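Local coordinates for protein mevalonate kinase, putative (Leishmania major, PDB 2HFS) that probably catalyses the ATP-dependent phosphorylation of (R)-mevalonate to (R)-5-phosphomevalonate, an early step in the making of isoprenoids and sterols, at residues 10-15 with 126-131; 15-20 with 42-47; 47-52 with 120-125; 56-61 with 98-103; 87-92 with 140-145. All blocks are in the same frame, centred on the assembly; numbering follows the deposited sequence.

Contact 1 (10-15 with 126-131); sequences SKTTGK and LSELYQ
E128, near the C-terminal end of helix 114-130, uses its carboxylate to hold the backbone of T13 and G14 in the loop that leads into strand 17-25. Its chain is fully stretched: CG lies anti to the backbone N (chi1 -178°) and the next bond is also trans, which carries both oxygens clear of the helix. T13 N gives an almost straight hydrogen bond to E128 OE2 (2.8 Å, 175° at the hydrogen), entering on the syn side but above the carboxylate plane. G14 N reaches the syn lone pair of E128 OE1 at 3.1 Å and adds a weak bond to OE2. Glycine suits this place: with no side chain, it lets the carboxylate come this close to the backbone.

T12 fits between the charged group and an apolar neighbour. Its methyl CG2, beside its own backbone N, faces L129 CD1 at 3.8 Å, and T12 CB sits 3.5 Å from E128 OE1, while its hydroxyl oxygen accepts from L49 N. L129 swings CD1 against the loop backbone, 3.6 Å from T12 N; that N already bonds L49 O, so an aliphatic group suits the spot. Behind the glutamate, E128 O accepts from both Q131 N and Q131 NE2 (the latter 2.9 Å) as a Schellman motif closes the helix.

OE2 is also salt-bridged to K9, and OE1 accepts from N16 ND2. The carboxylate is thus met by two peptide N-H groups, an amide and an ammonium, which would probably stabilise its ionised form.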
# COMPACT_ATOMS: atom_id res chain seq x y z
N SER A 10 -27.61 14.32 -1.14
CA SER A 10 -28.38 13.07 -1.04
C SER A 10 -27.62 11.88 -1.66
O SER A 10 -27.92 10.72 -1.38
CB SER A 10 -29.77 13.22 -1.66
OG SER A 10 -29.71 13.41 -3.05
N LYS A 11 -26.66 12.19 -2.52
CA LYS A 11 -25.88 11.19 -3.22
C LYS A 11 -24.59 11.87 -3.64
O LYS A 11 -24.63 13.01 -4.08
CB LYS A 11 -26.69 10.72 -4.44
CG LYS A 11 -26.04 9.66 -5.33
CD LYS A 11 -26.89 9.43 -6.63
CE LYS A 11 -26.36 8.22 -7.41
NZ LYS A 11 -27.25 7.75 -8.54
N THR A 12 -23.44 11.18 -3.51
CA THR A 12 -22.18 11.69 -4.09
C THR A 12 -22.16 11.65 -5.61
O THR A 12 -22.76 10.76 -6.22
CB THR A 12 -20.94 10.95 -3.52
OG1 THR A 12 -21.05 9.54 -3.79
CG2 THR A 12 -20.90 11.07 -2.01
N THR A 13 -21.47 12.63 -6.21
CA THR A 13 -21.35 12.78 -7.66
C THR A 13 -19.89 12.93 -8.08
O THR A 13 -19.59 13.00 -9.28
CB THR A 13 -22.11 14.03 -8.17
OG1 THR A 13 -21.59 15.21 -7.52
CG2 THR A 13 -23.60 13.98 -7.80
N GLY A 14 -19.00 13.00 -7.09
CA GLY A 14 -17.57 13.17 -7.37
C GLY A 14 -16.91 11.82 -7.56
O GLY A 14 -17.61 10.79 -7.61
N LYS A 15 -15.58 11.81 -7.65
CA LYS A 15 -14.81 10.58 -7.75
C LYS A 15 -13.91 10.40 -6.51
O LYS A 15 -12.74 10.81 -6.48
CB LYS A 15 -14.01 10.53 -9.05
CG LYS A 15 -13.35 9.18 -9.32
CD LYS A 15 -13.05 8.98 -10.80
CE LYS A 15 -12.41 7.63 -11.03
NZ LYS A 15 -13.43 6.54 -10.95
N LEU A 126 -17.57 10.82 2.45
CA LEU A 126 -18.24 11.46 3.58
C LEU A 126 -18.04 12.97 3.50
O LEU A 126 -19.00 13.75 3.69
CB LEU A 126 -17.74 10.90 4.92
CG LEU A 126 -18.13 9.45 5.24
CD1 LEU A 126 -17.33 8.93 6.46
CD2 LEU A 126 -19.64 9.33 5.51
N SER A 127 -16.80 13.39 3.23
CA SER A 127 -16.54 14.81 3.08
C SER A 127 -17.46 15.39 2.02
O SER A 127 -18.06 16.45 2.23
CB SER A 127 -15.07 15.07 2.70
OG SER A 127 -14.83 16.47 2.61
N GLU A 128 -17.60 14.69 0.90
CA GLU A 128 -18.51 15.18 -0.13
C GLU A 128 -19.94 15.29 0.41
O GLU A 128 -20.54 16.35 0.34
CB GLU A 128 -18.51 14.33 -1.39
CG GLU A 128 -19.45 14.92 -2.44
CD GLU A 128 -19.43 14.25 -3.79
OE1 GLU A 128 -18.53 13.44 -4.06
OE2 GLU A 128 -20.33 14.56 -4.61
N LEU A 129 -20.46 14.18 0.94
CA LEU A 129 -21.88 14.09 1.22
C LEU A 129 -22.28 15.02 2.34
O LEU A 129 -23.36 15.62 2.30
CB LEU A 129 -22.25 12.65 1.56
CG LEU A 129 -23.75 12.35 1.43
CD1 LEU A 129 -24.02 11.94 -0.00
CD2 LEU A 129 -24.11 11.21 2.35
N TYR A 130 -21.40 15.16 3.33
CA TYR A 130 -21.63 16.05 4.47
C TYR A 130 -21.03 17.45 4.25
O TYR A 130 -21.11 18.33 5.13
CB TYR A 130 -21.12 15.38 5.76
CG TYR A 130 -21.98 14.17 6.11
CD1 TYR A 130 -23.03 14.28 7.02
CD2 TYR A 130 -21.77 12.93 5.48
CE1 TYR A 130 -23.84 13.17 7.32
CE2 TYR A 130 -22.59 11.83 5.76
CZ TYR A 130 -23.62 11.96 6.67
OH TYR A 130 -24.40 10.86 6.96
N GLN A 131 -20.47 17.66 3.06
CA GLN A 131 -19.79 18.91 2.67
C GLN A 131 -18.86 19.42 3.76
O GLN A 131 -19.02 20.53 4.28
CB GLN A 131 -20.80 20.00 2.25
CG GLN A 131 -21.56 19.75 0.96
CD GLN A 131 -20.74 19.99 -0.28
OE1 GLN A 131 -20.53 21.13 -0.67
NE2 GLN A 131 -20.28 18.91 -0.91

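Contact 2 (15-20 with 42-47); sequences KNIGYG and SEYTEC
I17, G18 and Y19 pair antiparallel with E46, T45 and Y44, their short strands running at 153° to each other; G18 and T45 form the hydrogen-bonded pair (G18 N to T45 O, 2.8 Å), and bonds from C47 N to N16 O and from G20 N to E43 O continue the ladder.

The side chains of I17, Y19, Y44 and E46 leave from one face. Y44 has CG between its backbone N and carbonyl carbon (chi1 59°), which brings its ring against I17, the two crossing at a slant. There I17 CG2 approaches CD1 of the Y44 ring at 3.3 Å, a tight fit; a beta-branched residue suits both the strand and this apolar patch. Y19 meets S42 O at its ring edge, near the ring plane. At the open end of the pairing, K15 bends its last bond (chi4 76°) and brings NZ to 2.8 Å from Y44 OH, while also making a weak salt bridge to E46 OE1 at 3.4 Å. Tyrosine thus offers carbon to the isoleucine and oxygen to the lysine.

A water accepts from N16 N at 2.9 Å and also lies at hydrogen-bonding distance from E46 OE2 and C47 O. The amide of N16 bonds chiefly to E128. T45 and C47 look the other way, C47 onto helix 114-130.

This is a beta hairpin of strands 17-25 and 36-52, within the mixed sheet in the N-terminal half of a GHMP kinase.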
# COMPACT_ATOMS: atom_id res chain seq x y z
N LYS A 15 -15.58 11.81 -7.65
CA LYS A 15 -14.81 10.58 -7.75
C LYS A 15 -13.91 10.40 -6.51
O LYS A 15 -12.74 10.81 -6.48
CB LYS A 15 -14.01 10.53 -9.05
CG LYS A 15 -13.35 9.18 -9.32
CD LYS A 15 -13.05 8.98 -10.80
CE LYS A 15 -12.41 7.63 -11.03
NZ LYS A 15 -13.43 6.54 -10.95
N ASN A 16 -14.50 9.81 -5.47
CA ASN A 16 -13.86 9.68 -4.16
C ASN A 16 -13.09 8.39 -4.08
O ASN A 16 -13.68 7.32 -3.96
CB ASN A 16 -14.90 9.75 -3.06
CG ASN A 16 -15.62 11.07 -3.06
OD1 ASN A 16 -15.01 12.12 -2.82
ND2 ASN A 16 -16.89 11.04 -3.39
N ILE A 17 -11.77 8.51 -4.15
CA ILE A 17 -10.93 7.33 -4.25
C ILE A 17 -9.81 7.33 -3.22
O ILE A 17 -9.45 8.38 -2.66
CB ILE A 17 -10.32 7.25 -5.68
CG1 ILE A 17 -9.23 8.32 -5.86
CG2 ILE A 17 -11.42 7.35 -6.77
CD1 ILE A 17 -8.57 8.32 -7.23
N GLY A 18 -9.22 6.15 -3.03
CA GLY A 18 -7.97 5.98 -2.26
C GLY A 18 -7.03 5.11 -3.07
O GLY A 18 -7.45 4.08 -3.59
N TYR A 19 -5.77 5.54 -3.23
CA TYR A 19 -4.81 4.77 -4.02
C TYR A 19 -4.28 3.54 -3.29
O TYR A 19 -4.21 3.55 -2.05
CB TYR A 19 -3.65 5.65 -4.46
CG TYR A 19 -4.07 6.94 -5.14
CD1 TYR A 19 -4.55 6.94 -6.45
CD2 TYR A 19 -4.01 8.16 -4.46
CE1 TYR A 19 -4.93 8.13 -7.08
CE2 TYR A 19 -4.38 9.36 -5.09
CZ TYR A 19 -4.83 9.32 -6.40
OH TYR A 19 -5.23 10.48 -7.03
N GLY A 20 -3.94 2.50 -4.05
CA GLY A 20 -3.15 1.38 -3.52
C GLY A 20 -1.72 1.79 -3.21
O GLY A 20 -1.32 2.92 -3.49
N SER A 42 -1.57 4.23 -9.19
CA SER A 42 -2.71 4.91 -9.84
C SER A 42 -4.00 4.21 -9.52
O SER A 42 -5.07 4.83 -9.47
CB SER A 42 -2.57 4.89 -11.37
OG SER A 42 -1.46 5.62 -11.81
N GLU A 43 -3.90 2.89 -9.38
CA GLU A 43 -5.03 1.99 -9.21
C GLU A 43 -5.64 2.21 -7.84
O GLU A 43 -4.91 2.39 -6.87
CB GLU A 43 -4.55 0.54 -9.38
CG GLU A 43 -4.24 0.18 -10.84
CD GLU A 43 -2.92 0.69 -11.42
OE1 GLU A 43 -2.01 1.15 -10.70
OE2 GLU A 43 -2.77 0.60 -12.66
N TYR A 44 -6.96 2.22 -7.76
CA TYR A 44 -7.62 2.84 -6.61
C TYR A 44 -8.87 2.10 -6.23
O TYR A 44 -9.39 1.27 -7.00
CB TYR A 44 -7.98 4.30 -6.95
CG TYR A 44 -8.90 4.41 -8.13
CD1 TYR A 44 -10.29 4.44 -7.96
CD2 TYR A 44 -8.39 4.46 -9.43
CE1 TYR A 44 -11.14 4.52 -9.04
CE2 TYR A 44 -9.24 4.55 -10.54
CZ TYR A 44 -10.61 4.57 -10.33
OH TYR A 44 -11.46 4.67 -11.39
N THR A 45 -9.34 2.39 -5.02
CA THR A 45 -10.62 1.92 -4.57
C THR A 45 -11.51 3.18 -4.52
O THR A 45 -11.08 4.25 -4.04
CB THR A 45 -10.47 1.30 -3.16
OG1 THR A 45 -9.80 0.03 -3.26
CG2 THR A 45 -11.82 0.95 -2.56
N GLU A 46 -12.72 3.07 -5.08
CA GLU A 46 -13.68 4.19 -5.05
C GLU A 46 -14.87 3.90 -4.11
O GLU A 46 -15.33 2.75 -4.04
CB GLU A 46 -14.16 4.51 -6.47
CG GLU A 46 -15.30 5.54 -6.50
CD GLU A 46 -15.74 5.93 -7.90
OE1 GLU A 46 -15.60 5.11 -8.83
OE2 GLU A 46 -16.24 7.07 -8.05
N CYS A 47 -15.31 4.93 -3.38
CA CYS A 47 -16.49 4.85 -2.52
C CYS A 47 -17.55 5.84 -3.01
O CYS A 47 -17.25 7.02 -3.28
CB CYS A 47 -16.12 5.11 -1.04
SG CYS A 47 -17.57 5.28 0.03
O HOH W 1 -17.11 8.52 -5.58

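Contact 3 (47-52 with 120-125); sequences CRLEIN and VAFSRA
C47 and A121 bring their CA atoms within 5.2 Å, unusually near for a strand lying against a helix; the axes of the two short segments come to 7.5 Å, where about 10 Å is usual for such packing. Small residues make it possible. A121 and A125 lie one turn apart on helix 114-130, and with only a methyl each they let the strand settle almost onto the helix backbone. C47 CB rests 3.8 Å from A121 CB.

The thiol of C47 is carried along the helix by a trans first torsion (chi1 171°), which places SG beside A125 CB at 3.8 Å. SG also nears the F122 ring, 5.3 Å from its centroid and well off the ring normal, an oblique sulfur-aromatic contact. Cysteine suits the spot, being small and polarisable enough to sit between an alanine methyl and a ring.

L49, two residues on, points the same way. Its CD1 presses on A125 CB at 3.6 Å, while CD2 comes to the edge of the ring, 4.1 Å from F122 CE1, near its plane. F122 reaches this patch although its CB leaves the helix away from the strand, because CG lies anti to the backbone N (chi1 -172°). M100 of strand 97-103 touches C47, L49 and F122, and V85 and L86 of helix 70-88 also pack on F122.

No hydrogen bond crosses the contact. It is the buried apolar interface of an alpha/beta layer, a helix lying against one face of the mixed sheet of the GHMP kinase N-terminal domain.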
# COMPACT_ATOMS: atom_id res chain seq x y z
N CYS A 47 -15.31 4.93 -3.38
CA CYS A 47 -16.49 4.85 -2.52
C CYS A 47 -17.55 5.84 -3.01
O CYS A 47 -17.25 7.02 -3.28
CB CYS A 47 -16.12 5.11 -1.04
SG CYS A 47 -17.57 5.28 0.03
N ARG A 48 -18.78 5.35 -3.15
CA ARG A 48 -19.94 6.16 -3.48
C ARG A 48 -20.91 6.00 -2.32
O ARG A 48 -21.08 4.88 -1.79
CB ARG A 48 -20.63 5.66 -4.76
CG ARG A 48 -19.89 5.86 -6.06
CD ARG A 48 -20.62 5.29 -7.30
NE ARG A 48 -21.78 6.10 -7.67
CZ ARG A 48 -22.35 6.16 -8.88
NH1 ARG A 48 -21.87 5.45 -9.89
NH2 ARG A 48 -23.41 6.95 -9.07
N LEU A 49 -21.55 7.11 -1.96
CA LEU A 49 -22.50 7.16 -0.87
C LEU A 49 -23.82 7.80 -1.29
O LEU A 49 -23.83 8.68 -2.14
CB LEU A 49 -21.92 7.98 0.28
CG LEU A 49 -20.68 7.45 0.98
CD1 LEU A 49 -20.28 8.47 2.03
CD2 LEU A 49 -20.96 6.09 1.64
N GLU A 50 -24.91 7.34 -0.69
CA GLU A 50 -26.18 8.04 -0.76
C GLU A 50 -27.01 7.80 0.48
O GLU A 50 -26.83 6.79 1.17
CB GLU A 50 -26.94 7.62 -2.00
CG GLU A 50 -27.18 6.13 -2.09
CD GLU A 50 -27.91 5.81 -3.37
OE1 GLU A 50 -27.26 5.81 -4.43
OE2 GLU A 50 -29.13 5.59 -3.30
N ILE A 51 -27.91 8.73 0.76
CA ILE A 51 -28.76 8.65 1.94
C ILE A 51 -29.70 7.46 1.85
O ILE A 51 -30.04 7.02 0.75
CB ILE A 51 -29.49 10.01 2.17
CG1 ILE A 51 -30.39 10.39 0.98
CG2 ILE A 51 -28.47 11.12 2.42
CD1 ILE A 51 -31.16 11.73 1.18
N ASN A 52 -30.04 6.90 3.01
CA ASN A 52 -30.93 5.75 3.07
C ASN A 52 -32.04 6.13 4.05
O ASN A 52 -31.96 5.80 5.22
CB ASN A 52 -30.15 4.50 3.53
CG ASN A 52 -30.73 3.18 2.98
OD1 ASN A 52 -31.54 3.18 2.05
ND2 ASN A 52 -30.29 2.08 3.55
N VAL A 120 -9.67 5.68 3.10
CA VAL A 120 -9.42 6.96 2.44
C VAL A 120 -10.61 7.33 1.56
O VAL A 120 -11.18 8.41 1.69
CB VAL A 120 -8.10 6.99 1.66
CG1 VAL A 120 -8.03 8.18 0.72
CG2 VAL A 120 -6.90 7.00 2.64
N ALA A 121 -11.01 6.40 0.68
CA ALA A 121 -12.13 6.65 -0.24
C ALA A 121 -13.40 7.03 0.54
O ALA A 121 -14.10 7.99 0.18
CB ALA A 121 -12.37 5.41 -1.11
N PHE A 122 -13.66 6.30 1.61
CA PHE A 122 -14.79 6.54 2.51
C PHE A 122 -14.78 7.96 3.12
O PHE A 122 -15.79 8.66 3.07
CB PHE A 122 -14.80 5.46 3.61
CG PHE A 122 -16.03 5.47 4.50
CD1 PHE A 122 -17.28 5.81 4.00
CD2 PHE A 122 -15.90 5.14 5.85
CE1 PHE A 122 -18.42 5.81 4.85
CE2 PHE A 122 -17.02 5.13 6.70
CZ PHE A 122 -18.28 5.46 6.20
N SER A 123 -13.63 8.35 3.69
CA SER A 123 -13.45 9.68 4.26
C SER A 123 -13.73 10.77 3.25
O SER A 123 -14.39 11.76 3.56
CB SER A 123 -12.04 9.82 4.82
OG SER A 123 -11.88 8.93 5.93
N ARG A 124 -13.22 10.60 2.03
CA ARG A 124 -13.46 11.53 0.94
C ARG A 124 -14.94 11.61 0.57
O ARG A 124 -15.48 12.71 0.42
CB ARG A 124 -12.61 11.16 -0.29
CG ARG A 124 -11.10 11.47 -0.11
CD ARG A 124 -10.32 11.50 -1.44
NE ARG A 124 -8.88 11.73 -1.25
CZ ARG A 124 -8.33 12.90 -0.94
NH1 ARG A 124 -9.08 13.99 -0.75
NH2 ARG A 124 -7.02 12.97 -0.79
N ALA A 125 -15.61 10.46 0.43
CA ALA A 125 -17.05 10.44 0.10
C ALA A 125 -17.90 11.08 1.19
O ALA A 125 -18.86 11.78 0.87
CB ALA A 125 -17.51 9.03 -0.18

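Contact 4 (56-61 with 98-103); sequences PGLQVD and LKMFIG
L58 and M100 both hold CG anti to the backbone N, L58 at chi1 -179° and the selenomethionine M100 at -172°; the two start on the same face of a pair of parallel strands, and these trans torsions bring L58 CD2 to M100 SE. The strands are the two arms of a beta-alpha-beta unit whose connection runs through helix 70-88.

L58 pairs with L98 and V60 with M100 in register, and five backbone hydrogen bonds join the strands, from L98 N to G57 O through to I102 N to D61 O. On the face of L58 and V60, L58 CD1 touches L98 CB at 3.8 Å, and L58 CD2 meets M100 SE at the same distance. V60 lies alongside M100 with CG2 4.1 Å from M100 SE, and V60 CG1 reaches I102 CD1 at 3.7 Å. An unbranched, flexible methionine (here selenomethionine) and branched leucine and valine suit this side, where H82 of helix 70-88 packs on L58 and M100.

The opposite face carries Q59, K99, D61 and F101, polar groups and one ring. D61, whose OD1 bonds Q63 NE2, sets its carboxylate nearly perpendicular to the F101 ring (83°), with OD2 at the ring edge, 3.5 Å from F101 CD1.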
# COMPACT_ATOMS: atom_id res chain seq x y z
N PRO A 56 -31.63 2.79 9.30
CA PRO A 56 -30.48 3.20 10.11
C PRO A 56 -29.19 2.51 9.68
O PRO A 56 -29.23 1.43 9.04
CB PRO A 56 -30.85 2.73 11.52
CG PRO A 56 -32.32 2.41 11.47
CD PRO A 56 -32.58 1.96 10.07
N GLY A 57 -28.06 3.12 10.04
CA GLY A 57 -26.74 2.54 9.81
C GLY A 57 -26.20 2.60 8.39
O GLY A 57 -26.73 3.28 7.50
N LEU A 58 -25.11 1.86 8.19
CA LEU A 58 -24.35 1.88 6.95
C LEU A 58 -24.51 0.55 6.23
O LEU A 58 -24.07 -0.50 6.72
CB LEU A 58 -22.86 2.16 7.25
CG LEU A 58 -21.87 2.25 6.08
CD1 LEU A 58 -22.19 3.49 5.23
CD2 LEU A 58 -20.43 2.27 6.58
N GLN A 59 -25.14 0.60 5.06
CA GLN A 59 -25.32 -0.61 4.26
C GLN A 59 -24.17 -0.73 3.26
O GLN A 59 -24.01 0.15 2.42
CB GLN A 59 -26.65 -0.55 3.49
CG GLN A 59 -27.89 -0.28 4.35
CD GLN A 59 -27.97 -1.14 5.60
OE1 GLN A 59 -27.78 -2.36 5.54
NE2 GLN A 59 -28.26 -0.51 6.74
N VAL A 60 -23.39 -1.81 3.35
CA VAL A 60 -22.20 -1.92 2.50
C VAL A 60 -22.41 -2.86 1.34
O VAL A 60 -22.76 -4.04 1.53
CB VAL A 60 -20.92 -2.36 3.26
CG1 VAL A 60 -19.71 -2.49 2.30
CG2 VAL A 60 -20.58 -1.38 4.36
N ASP A 61 -22.16 -2.33 0.15
CA ASP A 61 -22.24 -3.08 -1.09
C ASP A 61 -20.83 -3.09 -1.68
O ASP A 61 -20.44 -2.21 -2.45
CB ASP A 61 -23.28 -2.44 -2.01
CG ASP A 61 -23.45 -3.16 -3.33
OD1 ASP A 61 -23.01 -4.33 -3.51
OD2 ASP A 61 -24.06 -2.58 -4.27
N LEU A 98 -26.98 5.29 5.45
CA LEU A 98 -26.31 5.47 4.17
C LEU A 98 -26.19 4.13 3.44
O LEU A 98 -25.96 3.09 4.05
CB LEU A 98 -24.89 6.05 4.37
CG LEU A 98 -24.72 7.46 4.96
CD1 LEU A 98 -23.25 7.80 5.20
CD2 LEU A 98 -25.36 8.55 4.11
N LYS A 99 -26.33 4.17 2.13
CA LYS A 99 -25.92 3.06 1.30
C LYS A 99 -24.53 3.39 0.77
O LYS A 99 -24.32 4.48 0.24
CB LYS A 99 -26.91 2.84 0.16
CG LYS A 99 -28.15 2.06 0.61
CD LYS A 99 -29.23 2.01 -0.47
CE LYS A 99 -29.12 0.80 -1.34
NZ LYS A 99 -30.29 0.71 -2.27
N MSE A 100 -23.62 2.43 0.92
CA MSE A 100 -22.22 2.57 0.53
C MSE A 100 -21.95 1.59 -0.62
O MSE A 100 -22.19 0.38 -0.50
CB MSE A 100 -21.34 2.25 1.74
CG MSE A 100 -19.86 2.54 1.55
SE MSE A 100 -18.82 2.13 3.18
CE MSE A 100 -17.12 2.50 2.41
N PHE A 101 -21.47 2.10 -1.75
CA PHE A 101 -21.01 1.22 -2.82
C PHE A 101 -19.50 1.28 -2.90
O PHE A 101 -18.94 2.38 -2.94
CB PHE A 101 -21.64 1.63 -4.15
CG PHE A 101 -21.16 0.81 -5.32
CD1 PHE A 101 -21.81 -0.37 -5.67
CD2 PHE A 101 -20.05 1.22 -6.06
CE1 PHE A 101 -21.37 -1.15 -6.75
CE2 PHE A 101 -19.59 0.44 -7.15
CZ PHE A 101 -20.25 -0.73 -7.49
N ILE A 102 -18.82 0.13 -2.86
CA ILE A 102 -17.34 0.15 -2.97
C ILE A 102 -16.86 -0.50 -4.25
O ILE A 102 -17.18 -1.67 -4.52
CB ILE A 102 -16.61 -0.52 -1.76
CG1 ILE A 102 -17.36 -0.32 -0.43
CG2 ILE A 102 -15.16 0.01 -1.66
CD1 ILE A 102 -16.68 -1.06 0.73
N GLY A 103 -16.03 0.23 -5.00
CA GLY A 103 -15.55 -0.21 -6.31
C GLY A 103 -14.12 0.17 -6.62
O GLY A 103 -13.23 0.06 -5.77

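Contact 5 (87-92 with 140-145); sequences DHLKVD and NLSAFV
H88, in the last turn of helix 70-88, packs its imidazole against the aliphatic side chains of L141 and V145 on helix 136-146. Its CG is anti to the backbone N (chi1 176°), which extends the ring toward helix 136-146. V145 CG2 sits over one face of the ring, 3.9 Å from H88 ND1, and L141 CD2 comes in obliquely, 3.7 Å from H88 CE1. L141 lies at about a right angle to the histidine side chain. A flat, partly apolar ring suits a place where aliphatic branches arrive from different directions near the surface.

A second group of contacts involves the serine oxygen. S142 OG is 3.7 Å from H88 CD2 and 3.7 Å from L89 CD1, in both cases packing against carbon. Its hydrogen bond is to S123 OG of helix 114-130, so a small hydroxyl residue can be buried here and still have its polar end satisfied. L89 also touches L126 of that helix.

Among backbone bonds, K90 N reaches back to D87 O at 3.1 Å, and K90 takes positive phi (59°); both belong to the Schellman motif that ends helix 70-88 just after H88.

This is helix-to-helix packing near a helix C-terminus, joining helices 70-88 and 136-146 beside helix 114-130 in the alpha-helical layer of the GHMP kinase N-terminal domain.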
# COMPACT_ATOMS: atom_id res chain seq x y z
N ASP A 87 -17.52 8.02 13.50
CA ASP A 87 -17.37 8.68 14.82
C ASP A 87 -16.41 9.86 14.75
O ASP A 87 -16.69 10.93 15.31
CB ASP A 87 -16.91 7.68 15.88
CG ASP A 87 -17.95 6.59 16.16
OD1 ASP A 87 -19.16 6.84 15.98
OD2 ASP A 87 -17.63 5.45 16.56
N HIS A 88 -15.28 9.68 14.07
CA HIS A 88 -14.28 10.74 13.92
C HIS A 88 -14.85 11.95 13.20
O HIS A 88 -14.54 13.08 13.55
CB HIS A 88 -13.06 10.21 13.17
CG HIS A 88 -12.03 11.25 12.88
ND1 HIS A 88 -11.19 11.76 13.85
CD2 HIS A 88 -11.69 11.88 11.73
CE1 HIS A 88 -10.38 12.65 13.30
NE2 HIS A 88 -10.67 12.75 12.02
N LEU A 89 -15.69 11.69 12.21
CA LEU A 89 -16.28 12.76 11.40
C LEU A 89 -17.61 13.27 11.96
O LEU A 89 -18.27 14.12 11.34
CB LEU A 89 -16.41 12.29 9.96
CG LEU A 89 -15.02 12.09 9.34
CD1 LEU A 89 -15.11 11.66 7.89
CD2 LEU A 89 -14.19 13.38 9.48
N LYS A 90 -17.99 12.74 13.12
CA LYS A 90 -19.20 13.12 13.82
C LYS A 90 -20.45 12.88 12.96
O LYS A 90 -21.34 13.72 12.88
CB LYS A 90 -19.10 14.58 14.31
CG LYS A 90 -17.89 14.82 15.22
CD LYS A 90 -18.20 14.50 16.67
CE LYS A 90 -16.98 13.93 17.40
NZ LYS A 90 -17.29 13.67 18.84
N VAL A 91 -20.48 11.72 12.32
CA VAL A 91 -21.61 11.34 11.49
C VAL A 91 -22.43 10.31 12.27
O VAL A 91 -21.89 9.35 12.83
CB VAL A 91 -21.12 10.77 10.14
CG1 VAL A 91 -22.28 10.33 9.31
CG2 VAL A 91 -20.28 11.82 9.40
N ASP A 92 -23.75 10.54 12.30
CA ASP A 92 -24.70 9.78 13.11
C ASP A 92 -25.71 9.14 12.19
O ASP A 92 -26.47 9.84 11.52
CB ASP A 92 -25.44 10.76 14.03
CG ASP A 92 -26.34 10.06 15.05
OD1 ASP A 92 -26.88 8.97 14.78
OD2 ASP A 92 -26.58 10.58 16.16
N ASN A 140 -6.33 12.21 5.51
CA ASN A 140 -5.26 11.30 5.97
C ASN A 140 -5.38 10.89 7.45
O ASN A 140 -5.21 9.72 7.77
CB ASN A 140 -3.88 11.89 5.65
CG ASN A 140 -2.76 10.86 5.71
OD1 ASN A 140 -2.97 9.67 5.45
ND2 ASN A 140 -1.55 11.32 6.02
N LEU A 141 -5.72 11.86 8.30
CA LEU A 141 -6.01 11.62 9.71
C LEU A 141 -7.24 10.76 9.92
O LEU A 141 -7.26 9.89 10.80
CB LEU A 141 -6.22 12.94 10.46
CG LEU A 141 -6.31 12.73 11.98
CD1 LEU A 141 -4.91 12.51 12.51
CD2 LEU A 141 -6.99 13.91 12.63
N SER A 142 -8.27 11.02 9.12
CA SER A 142 -9.50 10.25 9.21
C SER A 142 -9.19 8.80 8.84
O SER A 142 -9.64 7.88 9.52
CB SER A 142 -10.56 10.84 8.28
OG SER A 142 -11.80 10.19 8.46
N ALA A 143 -8.41 8.61 7.77
CA ALA A 143 -8.00 7.28 7.32
C ALA A 143 -7.18 6.63 8.43
O ALA A 143 -7.40 5.48 8.78
CB ALA A 143 -7.21 7.35 6.02
N PHE A 144 -6.27 7.39 9.01
CA PHE A 144 -5.41 6.86 10.06
C PHE A 144 -6.23 6.34 11.24
O PHE A 144 -5.93 5.28 11.81
CB PHE A 144 -4.40 7.90 10.53
CG PHE A 144 -3.43 7.38 11.56
CD1 PHE A 144 -2.33 6.62 11.17
CD2 PHE A 144 -3.63 7.61 12.90
CE1 PHE A 144 -1.45 6.12 12.11
CE2 PHE A 144 -2.76 7.11 13.85
CZ PHE A 144 -1.66 6.37 13.45
N VAL A 145 -7.27 7.09 11.60
CA VAL A 145 -8.11 6.70 12.73
C VAL A 145 -8.83 5.41 12.34
O VAL A 145 -8.88 4.46 13.12
CB VAL A 145 -9.12 7.84 13.10
CG1 VAL A 145 -10.32 7.30 13.88
CG2 VAL A 145 -8.41 8.97 13.85

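All five lie in the N-terminal half of the kinase. Contacts 1 and 3 are centred about 6 Å apart and both use helix 114-130; contact 3 lies about 8 Å from contact 4 and about 11 Å from contact 2, centre to centre. Contacts 2, 3 and 4 reach the same mixed sheet, strand 36-52 lying between strands 17-25 and 97-103, and contacts 2 and 3 share C47. Along the chain, contact 1 spans contacts 2, 3 and 4; contact 2 closes before contacts 3 and 4 open, contact 4 falls within contact 3, and contact 5 crosses contacts 1, 3 and 4. Sheet and helices are interlocked: helix 114-130 links strand, N-terminal loop and, through S123, helix 136-146.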